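Local coordinates for putative cytoplasmic protein (Salmonella enterica subsp. enterica serovar Typhimurium, PDB 4J32), which is the type VI secretion effector Tae4, a papain-like NlpC/P60 peptidase that probably hydrolyses peptidoglycan and is bound by the immunity protein Tai4, at residues 45-49 with 50-54; 61-64 with 65-69; 94-97 with 98-102; 145-148 with 149-153. All blocks are in the same frame, centred on the assembly; numbering follows the deposited sequence.

Interaction 1 (45-49 with 50-54); sequences GKNIT and GGYFQ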
loop_
_atom_site.group_PDB
_atom_site.type_symbol
_atom_site.label_atom_id
_atom_site.label_comp_id
_atom_site.label_asym_id
_atom_site.label_seq_id
_atom_site.Cartn_x
_atom_site.Cartn_y
_atom_site.Cartn_z
ATOM N N GLY A 45 -23.410 -11.039 -6.530
ATOM C CA GLY A 45 -23.275 -9.702 -7.110
ATOM C C GLY A 45 -22.778 -8.621 -6.157
ATOM O O GLY A 45 -21.898 -7.823 -6.503
ATOM N N LYS A 46 -23.352 -8.582 -4.956
ATOM C CA LYS A 46 -22.942 -7.622 -3.934
ATOM C C LYS A 46 -21.461 -7.731 -3.578
ATOM O O LYS A 46 -20.766 -6.715 -3.459
ATOM C CB LYS A 46 -23.814 -7.788 -2.690
ATOM C CG LYS A 46 -25.236 -7.285 -2.943
ATOM C CD LYS A 46 -26.052 -7.208 -1.675
ATOM C CE LYS A 46 -27.448 -6.692 -1.990
ATOM N NZ LYS A 46 -28.376 -6.945 -0.852
ATOM N N ASN A 47 -20.977 -8.966 -3.422
ATOM C CA ASN A 47 -19.569 -9.184 -3.111
ATOM C C ASN A 47 -18.637 -8.856 -4.254
ATOM O O ASN A 47 -17.526 -8.363 -4.025
ATOM C CB ASN A 47 -19.316 -10.597 -2.596
ATOM C CG ASN A 47 -19.697 -10.740 -1.137
ATOM O OD1 ASN A 47 -18.973 -10.284 -0.245
ATOM N ND2 ASN A 47 -20.852 -11.348 -0.885
ATOM N N ILE A 48 -19.086 -9.119 -5.475
ATOM C CA ILE A 48 -18.331 -8.714 -6.665
ATOM C C ILE A 48 -18.289 -7.191 -6.858
ATOM O O ILE A 48 -17.221 -6.618 -7.119
ATOM C CB ILE A 48 -18.812 -9.496 -7.902
ATOM C CG1 ILE A 48 -18.322 -10.951 -7.797
ATOM C CG2 ILE A 48 -18.354 -8.831 -9.212
ATOM C CD1 ILE A 48 -19.010 -11.863 -8.811
ATOM N N THR A 49 -19.427 -6.532 -6.674
ATOM C CA THR A 49 -19.482 -5.072 -6.732
ATOM C C THR A 49 -18.570 -4.434 -5.691
ATOM O O THR A 49 -17.905 -3.423 -5.973
ATOM C CB THR A 49 -20.939 -4.574 -6.591
ATOM O OG1 THR A 49 -21.691 -5.071 -7.704
ATOM C CG2 THR A 49 -21.030 -3.035 -6.530
ATOM N N GLY A 50 -18.533 -5.026 -4.496
ATOM C CA GLY A 50 -17.679 -4.545 -3.412
ATOM C C GLY A 50 -16.198 -4.853 -3.626
ATOM O O GLY A 50 -15.337 -4.354 -2.906
ATOM N N GLY A 51 -15.900 -5.671 -4.632
ATOM C CA GLY A 51 -14.535 -6.075 -4.938
ATOM C C GLY A 51 -13.985 -7.237 -4.133
ATOM O O GLY A 51 -12.810 -7.613 -4.302
ATOM N N TYR A 52 -14.819 -7.849 -3.285
ATOM C CA TYR A 52 -14.340 -8.925 -2.403
ATOM C C TYR A 52 -13.994 -10.179 -3.176
ATOM O O TYR A 52 -13.105 -10.923 -2.765
ATOM C CB TYR A 52 -15.392 -9.305 -1.359
ATOM C CG TYR A 52 -15.758 -8.171 -0.442
ATOM C CD1 TYR A 52 -15.099 -8.001 0.767
ATOM C CD2 TYR A 52 -16.780 -7.277 -0.784
ATOM C CE1 TYR A 52 -15.428 -6.941 1.622
ATOM C CE2 TYR A 52 -17.119 -6.215 0.063
ATOM C CZ TYR A 52 -16.431 -6.067 1.266
ATOM O OH TYR A 52 -16.770 -5.038 2.116
ATOM N N PHE A 53 -14.733 -10.454 -4.253
ATOM C CA PHE A 53 -14.420 -11.626 -5.085
ATOM C C PHE A 53 -13.877 -11.109 -6.397
ATOM O O PHE A 53 -14.494 -10.232 -7.008
ATOM C CB PHE A 53 -15.670 -12.449 -5.402
ATOM C CG PHE A 53 -16.409 -12.967 -4.187
ATOM C CD1 PHE A 53 -15.765 -13.133 -2.957
ATOM C CD2 PHE A 53 -17.751 -13.357 -4.318
ATOM C CE1 PHE A 53 -16.450 -13.643 -1.845
ATOM C CE2 PHE A 53 -18.450 -13.865 -3.214
ATOM C CZ PHE A 53 -17.803 -13.996 -1.979
ATOM N N GLN A 54 -12.732 -11.659 -6.810
ATOM C CA GLN A 54 -12.106 -11.310 -8.087
ATOM C C GLN A 54 -11.811 -12.544 -8.946
ATOM O O GLN A 54 -11.617 -12.420 -10.162
ATOM C CB GLN A 54 -10.794 -10.531 -7.833
ATOM C CG GLN A 54 -10.998 -9.185 -7.136
ATOM C CD GLN A 54 -11.652 -8.145 -8.062
ATOM O OE1 GLN A 54 -10.977 -7.457 -8.796
ATOM N NE2 GLN A 54 -12.978 -8.079 -8.052
#

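Interaction 2 (61-64 with 65-69); sequences MSYV and LNATG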
loop_
_atom_site.group_PDB
_atom_site.type_symbol
_atom_site.label_atom_id
_atom_site.label_comp_id
_atom_site.label_asym_id
_atom_site.label_seq_id
_atom_site.Cartn_x
_atom_site.Cartn_y
_atom_site.Cartn_z
ATOM N N MET A 61 -18.022 -22.571 -11.698
ATOM C CA MET A 61 -18.270 -23.992 -11.439
ATOM C C MET A 61 -19.529 -24.191 -10.581
ATOM O O MET A 61 -20.321 -25.109 -10.815
ATOM C CB MET A 61 -17.034 -24.639 -10.812
ATOM C CG MET A 61 -15.915 -24.929 -11.827
ATOM S SD MET A 61 -16.454 -25.929 -13.235
ATOM C CE MET A 61 -17.002 -27.431 -12.399
ATOM N N SER A 62 -19.726 -23.309 -9.599
ATOM C CA SER A 62 -20.957 -23.352 -8.804
ATOM C C SER A 62 -22.203 -23.136 -9.679
ATOM O O SER A 62 -23.215 -23.833 -9.540
ATOM C CB SER A 62 -20.911 -22.305 -7.684
ATOM O OG SER A 62 -19.871 -22.607 -6.765
ATOM N N TYR A 63 -22.125 -22.155 -10.569
ATOM C CA TYR A 63 -23.214 -21.902 -11.509
ATOM C C TYR A 63 -23.536 -23.172 -12.325
ATOM O O TYR A 63 -24.702 -23.550 -12.446
ATOM C CB TYR A 63 -22.855 -20.723 -12.420
ATOM C CG TYR A 63 -23.947 -20.330 -13.400
ATOM C CD1 TYR A 63 -24.884 -19.350 -13.065
ATOM C CD2 TYR A 63 -24.014 -20.913 -14.674
ATOM C CE1 TYR A 63 -25.873 -18.969 -13.971
ATOM C CE2 TYR A 63 -25.010 -20.544 -15.595
ATOM C CZ TYR A 63 -25.933 -19.578 -15.233
ATOM O OH TYR A 63 -26.918 -19.172 -16.115
ATOM N N VAL A 64 -22.508 -23.826 -12.864
ATOM C CA VAL A 64 -22.683 -25.088 -13.606
ATOM C C VAL A 64 -23.461 -26.121 -12.784
ATOM O O VAL A 64 -24.443 -26.713 -13.254
ATOM C CB VAL A 64 -21.299 -25.669 -14.038
ATOM C CG1 VAL A 64 -21.419 -27.153 -14.518
ATOM C CG2 VAL A 64 -20.643 -24.769 -15.101
ATOM N N LEU A 65 -23.021 -26.348 -11.555
ATOM C CA LEU A 65 -23.684 -27.347 -10.703
ATOM C C LEU A 65 -25.138 -26.944 -10.406
ATOM O O LEU A 65 -26.074 -27.761 -10.515
ATOM C CB LEU A 65 -22.896 -27.534 -9.403
ATOM C CG LEU A 65 -21.468 -28.087 -9.621
ATOM C CD1 LEU A 65 -20.645 -27.880 -8.361
ATOM C CD2 LEU A 65 -21.518 -29.567 -10.008
ATOM N N ASN A 66 -25.331 -25.683 -10.053
ATOM C CA ASN A 66 -26.680 -25.187 -9.761
ATOM C C ASN A 66 -27.582 -25.277 -10.965
ATOM O O ASN A 66 -28.755 -25.617 -10.829
ATOM C CB ASN A 66 -26.648 -23.758 -9.211
ATOM C CG ASN A 66 -26.082 -23.703 -7.810
ATOM O OD1 ASN A 66 -26.271 -24.627 -7.028
ATOM N ND2 ASN A 66 -25.367 -22.631 -7.493
ATOM N N ALA A 67 -27.025 -25.041 -12.150
ATOM C CA ALA A 67 -27.832 -24.975 -13.380
ATOM C C ALA A 67 -28.211 -26.307 -14.007
ATOM O O ALA A 67 -29.184 -26.380 -14.779
ATOM C CB ALA A 67 -27.154 -24.075 -14.409
ATOM N N THR A 68 -27.469 -27.360 -13.669
ATOM C CA THR A 68 -27.614 -28.650 -14.316
ATOM C C THR A 68 -28.365 -29.641 -13.430
ATOM O O THR A 68 -28.438 -30.800 -13.757
ATOM C CB THR A 68 -26.250 -29.233 -14.708
ATOM O OG1 THR A 68 -25.398 -29.299 -13.547
ATOM C CG2 THR A 68 -25.597 -28.380 -15.795
ATOM N N GLY A 69 -28.898 -29.169 -12.301
ATOM C CA GLY A 69 -29.688 -30.033 -11.417
ATOM C C GLY A 69 -28.890 -30.747 -10.334
ATOM O O GLY A 69 -29.389 -31.722 -9.735
#

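Interaction 3 (94-97 with 98-102); sequences NDMI and DYLTH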
loop_
_atom_site.group_PDB
_atom_site.type_symbol
_atom_site.label_atom_id
_atom_site.label_comp_id
_atom_site.label_asym_id
_atom_site.label_seq_id
_atom_site.Cartn_x
_atom_site.Cartn_y
_atom_site.Cartn_z
ATOM N N ASN A 94 -9.961 -23.724 -3.502
ATOM C CA ASN A 94 -9.644 -24.889 -2.688
ATOM C C ASN A 94 -10.939 -25.592 -2.236
ATOM O O ASN A 94 -11.001 -26.825 -2.157
ATOM C CB ASN A 94 -8.771 -24.494 -1.487
ATOM C CG ASN A 94 -7.268 -24.475 -1.817
ATOM O OD1 ASN A 94 -6.830 -25.014 -2.848
ATOM N ND2 ASN A 94 -6.457 -23.888 -0.908
ATOM N N ASP A 95 -11.955 -24.785 -1.917
ATOM C CA ASP A 95 -13.251 -25.313 -1.471
ATOM C C ASP A 95 -13.975 -26.018 -2.605
ATOM O O ASP A 95 -14.537 -27.092 -2.406
ATOM C CB ASP A 95 -14.157 -24.209 -0.891
ATOM C CG ASP A 95 -13.805 -23.856 0.543
ATOM O OD1 ASP A 95 -12.951 -24.551 1.169
ATOM O OD2 ASP A 95 -14.389 -22.881 1.058
ATOM N N MET A 96 -13.920 -25.449 -3.799
ATOM C CA MET A 96 -14.588 -26.063 -4.946
ATOM C C MET A 96 -13.944 -27.396 -5.263
ATOM O O MET A 96 -14.644 -28.393 -5.523
ATOM C CB MET A 96 -14.560 -25.157 -6.184
ATOM C CG MET A 96 -15.133 -25.842 -7.454
ATOM S SD MET A 96 -16.802 -26.548 -7.290
ATOM C CE MET A 96 -17.825 -25.116 -6.946
ATOM N N ILE A 97 -12.614 -27.430 -5.215
ATOM C CA ILE A 97 -11.882 -28.686 -5.427
ATOM C C ILE A 97 -12.317 -29.748 -4.411
ATOM O O ILE A 97 -12.641 -30.894 -4.795
ATOM C CB ILE A 97 -10.349 -28.458 -5.393
ATOM C CG1 ILE A 97 -9.947 -27.617 -6.608
ATOM C CG2 ILE A 97 -9.610 -29.822 -5.445
ATOM C CD1 ILE A 97 -8.473 -27.143 -6.608
ATOM N N ASP A 98 -12.353 -29.377 -3.136
ATOM C CA ASP A 98 -12.714 -30.323 -2.080
ATOM C C ASP A 98 -14.166 -30.766 -2.211
ATOM O O ASP A 98 -14.490 -31.941 -1.984
ATOM C CB ASP A 98 -12.467 -29.721 -0.702
ATOM C CG ASP A 98 -10.996 -29.667 -0.342
ATOM O OD1 ASP A 98 -10.204 -30.526 -0.809
ATOM O OD2 ASP A 98 -10.631 -28.759 0.428
ATOM N N TYR A 99 -15.036 -29.822 -2.595
ATOM C CA TYR A 99 -16.461 -30.115 -2.815
ATOM C C TYR A 99 -16.637 -31.212 -3.860
ATOM O O TYR A 99 -17.371 -32.198 -3.645
ATOM C CB TYR A 99 -17.235 -28.845 -3.242
ATOM C CG TYR A 99 -18.710 -29.122 -3.524
ATOM C CD1 TYR A 99 -19.670 -29.040 -2.502
ATOM C CD2 TYR A 99 -19.142 -29.496 -4.811
ATOM C CE1 TYR A 99 -21.051 -29.307 -2.770
ATOM C CE2 TYR A 99 -20.501 -29.777 -5.076
ATOM C CZ TYR A 99 -21.439 -29.667 -4.058
ATOM O OH TYR A 99 -22.750 -29.953 -4.340
ATOM N N LEU A 100 -15.955 -31.051 -4.990
ATOM C CA LEU A 100 -16.039 -32.052 -6.062
ATOM C C LEU A 100 -15.486 -33.422 -5.629
ATOM O O LEU A 100 -16.091 -34.438 -5.927
ATOM C CB LEU A 100 -15.354 -31.541 -7.338
ATOM C CG LEU A 100 -16.021 -30.286 -7.935
ATOM C CD1 LEU A 100 -15.030 -29.577 -8.822
ATOM C CD2 LEU A 100 -17.299 -30.611 -8.676
ATOM N N THR A 101 -14.384 -33.422 -4.884
ATOM C CA THR A 101 -13.774 -34.658 -4.371
ATOM C C THR A 101 -14.800 -35.426 -3.541
ATOM O O THR A 101 -14.850 -36.658 -3.592
ATOM C CB THR A 101 -12.514 -34.343 -3.524
ATOM O OG1 THR A 101 -11.556 -33.640 -4.336
ATOM C CG2 THR A 101 -11.883 -35.613 -2.992
ATOM N N HIS A 102 -15.648 -34.696 -2.813
ATOM C CA HIS A 102 -16.575 -35.336 -1.884
ATOM C C HIS A 102 -17.959 -35.620 -2.453
ATOM O O HIS A 102 -18.747 -36.314 -1.818
ATOM C CB HIS A 102 -16.656 -34.553 -0.574
ATOM C CG HIS A 102 -15.439 -34.715 0.278
ATOM N ND1 HIS A 102 -14.354 -33.871 0.195
ATOM C CD2 HIS A 102 -15.114 -35.656 1.194
ATOM C CE1 HIS A 102 -13.422 -34.269 1.043
ATOM N NE2 HIS A 102 -13.856 -35.353 1.657
HETATM O O HOH W 1 -8.523 -28.419 -2.040
#

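Interaction 4 (145-148 with 149-153); sequences GSIC and SDQCH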
loop_
_atom_site.group_PDB
_atom_site.type_symbol
_atom_site.label_atom_id
_atom_site.label_comp_id
_atom_site.label_asym_id
_atom_site.label_seq_id
_atom_site.Cartn_x
_atom_site.Cartn_y
_atom_site.Cartn_z
ATOM N N GLY A 145 -12.351 -32.382 -24.200
ATOM C CA GLY A 145 -11.478 -33.298 -24.940
ATOM C C GLY A 145 -10.379 -32.610 -25.741
ATOM O O GLY A 145 -9.427 -33.254 -26.179
ATOM N N SER A 146 -10.523 -31.300 -25.927
ATOM C CA SER A 146 -9.606 -30.492 -26.732
ATOM C C SER A 146 -9.181 -29.196 -26.040
ATOM O O SER A 146 -8.029 -28.787 -26.157
ATOM C CB SER A 146 -10.274 -30.102 -28.056
ATOM O OG SER A 146 -10.674 -31.247 -28.772
ATOM N N ILE A 147 -10.118 -28.533 -25.357
ATOM C CA ILE A 147 -9.898 -27.176 -24.810
ATOM C C ILE A 147 -10.692 -27.026 -23.514
ATOM O O ILE A 147 -11.661 -27.769 -23.297
ATOM C CB ILE A 147 -10.348 -26.029 -25.793
ATOM C CG1 ILE A 147 -11.865 -26.111 -26.085
ATOM C CG2 ILE A 147 -9.506 -26.020 -27.073
ATOM C CD1 ILE A 147 -12.501 -24.839 -26.686
ATOM N N CYS A 148 -10.297 -26.076 -22.666
ATOM C CA CYS A 148 -11.070 -25.749 -21.467
ATOM C C CYS A 148 -12.170 -24.768 -21.846
ATOM O O CYS A 148 -12.052 -24.052 -22.831
ATOM C CB CYS A 148 -10.209 -25.092 -20.392
ATOM S SG CYS A 148 -8.879 -26.168 -19.784
ATOM N N SER A 149 -13.213 -24.732 -21.030
ATOM C CA SER A 149 -14.364 -23.853 -21.270
ATOM C C SER A 149 -14.005 -22.377 -21.055
ATOM O O SER A 149 -14.679 -21.495 -21.584
ATOM C CB SER A 149 -15.513 -24.258 -20.359
ATOM O OG SER A 149 -15.077 -24.410 -19.013
ATOM N N ASP A 150 -12.957 -22.108 -20.269
ATOM C CA ASP A 150 -12.503 -20.728 -20.064
ATOM C C ASP A 150 -11.175 -20.437 -20.737
ATOM O O ASP A 150 -10.480 -19.478 -20.373
ATOM C CB ASP A 150 -12.460 -20.365 -18.564
ATOM C CG ASP A 150 -11.603 -21.323 -17.741
ATOM O OD1 ASP A 150 -11.135 -22.355 -18.260
ATOM O OD2 ASP A 150 -11.399 -21.017 -16.551
ATOM N N GLN A 151 -10.825 -21.249 -21.735
ATOM C CA GLN A 151 -9.554 -21.096 -22.444
ATOM C C GLN A 151 -9.318 -19.649 -22.873
ATOM O O GLN A 151 -8.190 -19.161 -22.848
ATOM C CB GLN A 151 -9.452 -22.063 -23.634
ATOM C CG GLN A 151 -8.007 -22.269 -24.089
ATOM C CD GLN A 151 -7.592 -23.728 -24.205
ATOM O OE1 GLN A 151 -7.822 -24.553 -23.302
ATOM N NE2 GLN A 151 -6.926 -24.046 -25.311
ATOM N N CYS A 152 -10.420 -18.979 -23.199
ATOM C CA CYS A 152 -10.372 -17.587 -23.638
ATOM C C CYS A 152 -9.821 -16.648 -22.560
ATOM O O CYS A 152 -9.262 -15.595 -22.894
ATOM C CB CYS A 152 -11.744 -17.110 -24.138
ATOM S SG CYS A 152 -12.789 -16.305 -22.898
ATOM N N HIS A 153 -9.934 -17.035 -21.288
ATOM C CA HIS A 153 -9.369 -16.275 -20.170
ATOM C C HIS A 153 -8.017 -16.841 -19.716
ATOM O O HIS A 153 -7.273 -16.163 -19.002
ATOM C CB HIS A 153 -10.340 -16.249 -18.980
ATOM C CG HIS A 153 -11.733 -15.849 -19.346
ATOM N ND1 HIS A 153 -12.089 -14.543 -19.615
ATOM C CD2 HIS A 153 -12.857 -16.585 -19.501
ATOM C CE1 HIS A 153 -13.376 -14.491 -19.912
ATOM N NE2 HIS A 153 -13.863 -15.718 -19.857
HETATM O O HOH W 2 -13.591 -22.440 -24.580
#

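Interaction 1 (45-49 with 50-54)
Asn47 lays its CB over one face of the Phe53 ring. The carbon is 3.7 Å from the centroid of the Phe53 ring, a CH-pi contact offset toward the CE2 side, where Asn47 CB meets Phe53 CE2 at 3.4 Å. Asn47 CG is anti to its own carbonyl carbon (chi1 -79°). This carries the amide on over the same ring, and the two planes are stacked only 21° apart. Ile48 adds an apolar touch, with CG1 3.9 Å from Phe53 CB. The backbone between these side chains closes helix 42-49 with a Schellman motif. Gly51 takes the positive phi. Its N bonds to Ile48 O at 3.0 Å, and Tyr52 N reaches further back to Asn47 O at 2.9 Å. Phe53 N adds a weak bond to the same oxygen, and the edge of the Tyr52 ring lies beside it. Gly50 N continues the helical pattern to Lys46 O at 3.0 Å. The polar end of Asn47 is also held. ND2 bonds to Asn43 O, and OD1 bonds to His55 of the chain of the putative periplasmic protein. That histidine also meets the Tyr52 ring edge-to-face, so this helix end forms part of the interface with the partner chain. Within the chain, Phe53 stacks on Tyr91.

Interaction 2 (61-64 with 65-69)
Val64 O is gripped by Thr68, whose OG1 donates a hydrogen bond to it at 2.8 Å. Thr68 OG1 sits between its backbone N and carbonyl carbon (chi1 55°), which turns the hydroxyl back along the helix. The donor is tilted 30° from the carbonyl plane of Val64. Thr68 N adds a weak bond to the same oxygen, and so does Ala67 N. Three regular bonds precede these: Ala67 N to Tyr63 O at 2.8 Å, Asn66 N to Ser62 O at 2.9 Å, and Leu65 N to Met61 O at 3.1 Å. Together they form the last turns of helix 57-67. Thr68 is the first residue to leave helical angles, and its side chain supports the carbonyl of Val64 at this C-terminal end. Asn66 folds its amide carbon alongside Ser62 O, at 3.4 Å from CG, but its polar atoms are used outside the turn. Asn66 ND2 bonds to Phe88 O, and OD1 accepts from Ile72 N. Ser62 OG is similarly held, by Pro58 O and Ile90 N. These bonds tie one face of the helix to strand 88-90 and to the loop at Ile72. The packing between side chains within the turn is light. Tyr63 CE2 is 4.3 Å from Ala67 CB, approaching obliquely. Leu65 CG lies 3.4 Å from Met61 O. Val64 and Ala67 face helix 19-28, where Val64 packs on Ala22 and Phe26 and Ala67 on Ala25.

Interaction 3 (94-97 with 98-102)
From Asn94 to Thr101 the backbone is regular alpha helix, with Asp98 N bonded to Asn94 O, Tyr99 N to Asp95 O, Leu100 N to Met96 O and Thr101 N to Ile97 O. Two carbonyls of this helix take a second, side-chain donor. Thr101 OG1 donates to Ile97 O at 3.0 Å from above the carbonyl plane, 39° out of it. With OG1 beside its own backbone N (chi1 -59°), the hydroxyl can turn back to the carbonyl one turn earlier. Ile97 O thus accepts from both the N and the OG1 of Thr101. One residue further along, His102 ND1 bonds to Asp98 O at 2.9 Å, with the oxygen close to the plane of the imidazole. His102 N reaches the same carbonyl from the opposite face; the ND1 bond is the one that holds the ring beside the helix. On another flank, Met96 bends at chi2 (54°), which brings its sulfur to Leu100. In the conformer given, Met96 SD is 3.8 Å from Leu100 CD1, and the two chains meet at a slant. A water donates to Asn94 O at 2.9 Å and weakly to Asp98 OD1 in the conformer given, spanning the two residues. Asn94 N bonds to Glu45 of the chain of the putative periplasmic protein. Ile97 and Leu100 pack on Val140 of strand 138-143 and reach strand 124-131. A helix laid between the helical half and an antiparallel sheet is consistent with the papain-like fold of the NlpC/P60 peptidases.

Interaction 4 (145-148 with 149-153)
A type I beta turn from Cys148 to Gln151 shapes this loop between strands 138-143 and 164-172. Its closing bond runs from Gln151 N to Cys148 O at 3.3 Å. The Gln151 side chain adds a second link. OE1 accepts from Cys148 N at 3.0 Å, with an almost straight N-H...O angle of 177°. The donor stands above the plane of the amide carbonyl, 49° out of it. Gln151 CG is anti to its backbone N (chi1 -161°), and a bend at chi2 swings the amide back over the start of the turn. Ile147 crosses the glutamine chain at about a right angle, with CG2 3.7 Å from Gln151 NE2. Cys148 CB lies 3.6 Å from Asp150 OD1. The carboxylate itself is directed to strand 138-143, where OD2 bonds to His139 NE2 and OD1 bonds weakly to Thr141. The Asp150-His139 pair is consistent with the histidine and its acidic or amide partner in papain-like active sites. Ser149 OG bonds to Leu142 N on the same strand, so the turn is tied along it. Cys148 and Cys152 are not joined here, although a disulfide between them is known from another structure of this protein. Cys148 SG lies 4.0 Å from Gln151 OE1.

Interactions 2 and 3 are in direct contact. Helices 57-67 and 93-103 pack together, with Leu65 CD1 3.8 Å from Tyr99 CE2. Interaction 1 precedes helix 57-67, but its centre is about 20 Å from that of interaction 2. Interaction 4 is a loop by the sheet; its nearest atoms are about 6 Å from interaction 2 and 11 Å from interaction 3. It holds Asp150, whose partner His139 is probably part of a papain-like site. Phe26 of helix 19-28 meets both Val64 and Ser149. Interactions 1 and 3 both touch a chain of the putative periplasmic protein. Separate 2-ethoxyethanol molecules, probably from the crystallisation liquor, lie near Lys46 and near Tyr99; another pocket includes Gly145 and Ser146.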